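Local coordinates for SGNH-hydrolase family esterase (Altererythrobacter indicus, PDB 7C2A), which is an esterase of the SGNH-hydrolase family, possibly with lysophospholipase activity like that assigned to its relatives, at residues Ser5-Ala10 and Asn41-Asn46. Numbering follows the deposited sequence.
Sequences SRVILA and NARIIN. With ACT (acetate ion), chain G.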
ATOM      1  N   SER A   5      23.816  -7.293   9.064  1.00 10.61           N
ATOM      2  CA  SER A   5      22.590  -6.530   9.216  1.00 11.36           C
ATOM      3  C   SER A   5      21.375  -7.434   9.413  1.00 11.00           C
ATOM      4  O   SER A   5      21.346  -8.589   8.973  1.00 12.37           O
ATOM      5  CB  SER A   5      22.391  -5.664   7.975  1.00 11.06           C
ATOM      6  OG  SER A   5      23.460  -4.745   7.840  1.00 11.47           O
ATOM      7  N   ARG A   6      20.359  -6.874  10.063  1.00 11.34           N
ATOM      8  CA  ARG A   6      19.070  -7.529  10.242  1.00 11.51           C
ATOM      9  C   ARG A   6      18.234  -7.403   8.974  1.00 12.03           C
ATOM     10  O   ARG A   6      18.044  -6.304   8.448  1.00 15.56           O
ATOM     11  CB  ARG A   6      18.297  -6.880  11.389  1.00 12.11           C
ATOM     12  CG  ARG A   6      19.122  -6.593  12.635  1.00 12.24           C
ATOM     13  CD  ARG A   6      19.588  -7.879  13.329  1.00 12.91           C
ATOM     14  NE  ARG A   6      18.509  -8.851  13.503  1.00 13.05           N
ATOM     15  CZ  ARG A   6      17.598  -8.785  14.473  1.00 13.15           C
ATOM     16  NH1 ARG A   6      17.614  -7.797  15.358  1.00 14.02           N
ATOM     17  NH2 ARG A   6      16.646  -9.710  14.544  1.00 14.93           N
ATOM     18  N   VAL A   7      17.678  -8.512   8.515  1.00 10.51           N
ATOM     19  CA  VAL A   7      16.968  -8.539   7.246  1.00  9.72           C
ATOM     20  C   VAL A   7      15.477  -8.332   7.472  1.00 10.06           C
ATOM     21  O   VAL A   7      14.840  -9.078   8.226  1.00 10.26           O
ATOM     22  CB  VAL A   7      17.256  -9.844   6.499  1.00 11.23           C
ATOM     23  CG1 VAL A   7      16.469  -9.901   5.211  1.00 11.05           C
ATOM     24  CG2 VAL A   7      18.761  -9.971   6.236  1.00 12.66           C
ATOM     25  N   ILE A   8      14.912  -7.327   6.808  1.00  9.57           N
ATOM     26  CA  ILE A   8      13.490  -7.017   6.894  1.00  8.50           C
ATOM     27  C   ILE A   8      12.921  -7.038   5.486  1.00  8.54           C
ATOM     28  O   ILE A   8      13.494  -6.435   4.578  1.00 10.80           O
ATOM     29  CB  ILE A   8      13.242  -5.640   7.541  1.00  9.65           C
ATOM     30  CG1 ILE A   8      13.855  -5.584   8.946  1.00  9.53           C
ATOM     31  CG2 ILE A   8      11.746  -5.319   7.560  1.00 10.23           C
ATOM     32  CD1 ILE A   8      13.801  -4.212   9.597  1.00 11.84           C
ATOM     33  N   LEU A   9      11.808  -7.744   5.298  1.00  8.99           N
ATOM     34  CA  LEU A   9      11.106  -7.738   4.019  1.00  8.59           C
ATOM     35  C   LEU A   9      10.030  -6.657   4.030  1.00  8.89           C
ATOM     36  O   LEU A   9       9.142  -6.682   4.883  1.00  9.94           O
ATOM     37  CB  LEU A   9      10.455  -9.100   3.798  1.00  9.57           C
ATOM     38  CG  LEU A   9       9.636  -9.211   2.512  1.00  9.82           C
ATOM     39  CD1 LEU A   9      10.536  -9.080   1.288  1.00 12.43           C
ATOM     40  CD2 LEU A   9       8.854 -10.520   2.451  1.00 11.14           C
ATOM     41  N   ALA A  10      10.103  -5.720   3.091  1.00  8.51           N
ATOM     42  CA  ALA A  10       9.066  -4.704   2.907  1.00  8.69           C
ATOM     43  C   ALA A  10       8.215  -5.138   1.718  1.00  8.71           C
ATOM     44  O   ALA A  10       8.592  -4.941   0.563  1.00  9.45           O
ATOM     45  CB  ALA A  10       9.697  -3.328   2.702  1.00  9.43           C
ATOM     46  N   ASN A  41      21.055  -2.005  12.619  1.00 11.14           N
ATOM     47  CA  ASN A  41      21.555  -2.015  11.249  1.00 11.15           C
ATOM     48  C   ASN A  41      20.703  -3.016  10.485  1.00 11.12           C
ATOM     49  O   ASN A  41      20.830  -4.230  10.690  1.00 10.47           O
ATOM     50  CB  ASN A  41      23.024  -2.422  11.192  1.00 12.66           C
ATOM     51  CG  ASN A  41      23.953  -1.286  11.554  1.00 13.60           C
ATOM     52  OD1 ASN A  41      23.789  -0.160  11.086  1.00 19.34           O
ATOM     53  ND2 ASN A  41      24.930  -1.575  12.403  1.00 14.32           N
ATOM     54  N   ALA A  42      19.825  -2.510   9.627  1.00 11.72           N
ATOM     55  CA  ALA A  42      18.920  -3.334   8.845  1.00 11.08           C
ATOM     56  C   ALA A  42      19.306  -3.298   7.375  1.00 13.37           C
ATOM     57  O   ALA A  42      19.899  -2.330   6.884  1.00 14.63           O
ATOM     58  CB  ALA A  42      17.479  -2.844   8.999  1.00 16.22           C
ATOM     59  N   ARG A  43      18.987  -4.380   6.684  1.00 10.48           N
ATOM     60  CA  ARG A  43      18.957  -4.420   5.233  1.00 10.74           C
ATOM     61  C   ARG A  43      17.500  -4.670   4.897  1.00 10.56           C
ATOM     62  O   ARG A  43      16.970  -5.745   5.197  1.00 11.93           O
ATOM     63  CB  ARG A  43      19.820  -5.554   4.691  1.00 11.94           C
ATOM     64  CG  ARG A  43      19.732  -5.679   3.184  1.00 13.55           C
ATOM     65  CD  ARG A  43      20.772  -6.625   2.597  1.00 17.34           C
ATOM     66  NE  ARG A  43      20.519  -8.048   2.841  1.00 16.25           N
ATOM     67  CZ  ARG A  43      19.632  -8.786   2.175  1.00 19.06           C
ATOM     68  NH1 ARG A  43      18.866  -8.240   1.239  1.00 16.81           N
ATOM     69  NH2 ARG A  43      19.511 -10.079   2.448  1.00 16.59           N
ATOM     70  N   ILE A  44      16.835  -3.670   4.342  1.00 10.36           N
ATOM     71  CA  ILE A  44      15.419  -3.794   4.043  1.00 10.64           C
ATOM     72  C   ILE A  44      15.267  -4.146   2.577  1.00 11.77           C
ATOM     73  O   ILE A  44      15.649  -3.369   1.692  1.00 14.54           O
ATOM     74  CB  ILE A  44      14.634  -2.534   4.425  1.00 11.07           C
ATOM     75  CG1 ILE A  44      14.881  -2.223   5.905  1.00 11.64           C
ATOM     76  CG2 ILE A  44      13.151  -2.765   4.153  1.00 11.46           C
ATOM     77  CD1 ILE A  44      13.971  -1.166   6.494  1.00 11.64           C
ATOM     78  N   ILE A  45      14.709  -5.329   2.332  1.00 10.01           N
ATOM     79  CA  ILE A  45      14.390  -5.795   0.989  1.00 11.09           C
ATOM     80  C   ILE A  45      13.179  -5.016   0.512  1.00  9.84           C
ATOM     81  O   ILE A  45      12.091  -5.126   1.093  1.00 11.01           O
ATOM     82  CB  ILE A  45      14.047  -7.291   1.004  1.00 11.20           C
ATOM     83  CG1 ILE A  45      15.129  -8.133   1.664  1.00 13.68           C
ATOM     84  CG2 ILE A  45      13.739  -7.788  -0.399  1.00 13.46           C
ATOM     85  CD1 ILE A  45      14.554  -9.402   2.249  1.00 14.26           C
ATOM     86  N   ASN A  46      13.342  -4.245  -0.550  1.00 10.55           N
ATOM     87  CA  ASN A  46      12.212  -3.506  -1.099  1.00  9.99           C
ATOM     88  C   ASN A  46      11.486  -4.418  -2.074  1.00 10.71           C
ATOM     89  O   ASN A  46      11.868  -4.542  -3.243  1.00 13.32           O
ATOM     90  CB  ASN A  46      12.648  -2.198  -1.747  1.00 12.28           C
ATOM     91  CG  ASN A  46      11.471  -1.305  -2.043  1.00 11.74           C
ATOM     92  OD1 ASN A  46      10.356  -1.801  -2.256  1.00 13.89           O
ATOM     93  ND2 ASN A  46      11.684  -0.001  -2.052  1.00 12.41           N
TER
HETATM   94  C   ACT G 206      19.171  -5.430  16.992  1.00 23.83           C
HETATM   95  O   ACT G 206      18.290  -5.979  17.712  1.00 25.07           O
HETATM   96  OXT ACT G 206      19.372  -5.559  15.754  1.00 16.83           O
HETATM   97  CH3 ACT G 206      20.145  -4.448  17.717  1.00 26.70           C
HETATM   98  O   HOH W   1      22.218  -2.061   7.656  1.00 23.38           O
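Ile45 lies across Val7 and Leu9 on one face of a parallel strand pair. Its chi1 of -54° places CG1 beside the backbone N and CG2 anti to it, parting the two branches: CD1 reaches Val7 CG1 at 3.6 Å, while CG2 turns to Leu9 CD1. Further along the same face, Arg43 runs beside Val7; a bend at chi3 (73°) brings one face of its guanidinium over Val7 CG1, with NH2 3.9 Å from Val7 CG2. Asp70 holds that NH2 in a salt bridge. On the other face, Ile44 bridges two partners: CG1 packs against Ile8 CB, and CG2 meets Ala10 CB at 3.8 Å. Ile8 CD1 extends to Ala42 CB.

Five backbone hydrogen bonds set this register, from Arg6 N to Asn41 O (2.8 Å) through to Ala10 N and Ile45 O. Ile8 uses both its N, given to Arg43 O, and its O, which accepts from Ile45 N. At the N-terminal ends a water spans Ser5 OG and Ala42 O, and Arg6, bent at chi2 and chi3, turns off from strand 42-46, giving NH1 to an acetate OXT (2.9 Å) and NE to Glu73.

Strand 42-48 edges the chain's five-stranded parallel sheet; 6-12 lies next, bonded beyond to strand 74-78. Strand 6-12, helix 27-35 and strand 42-48 form a beta-alpha-beta crossover, the helix covering Ile8, Ala10 and Ile44; helix 54-66 packs on Leu9 from the opposite face.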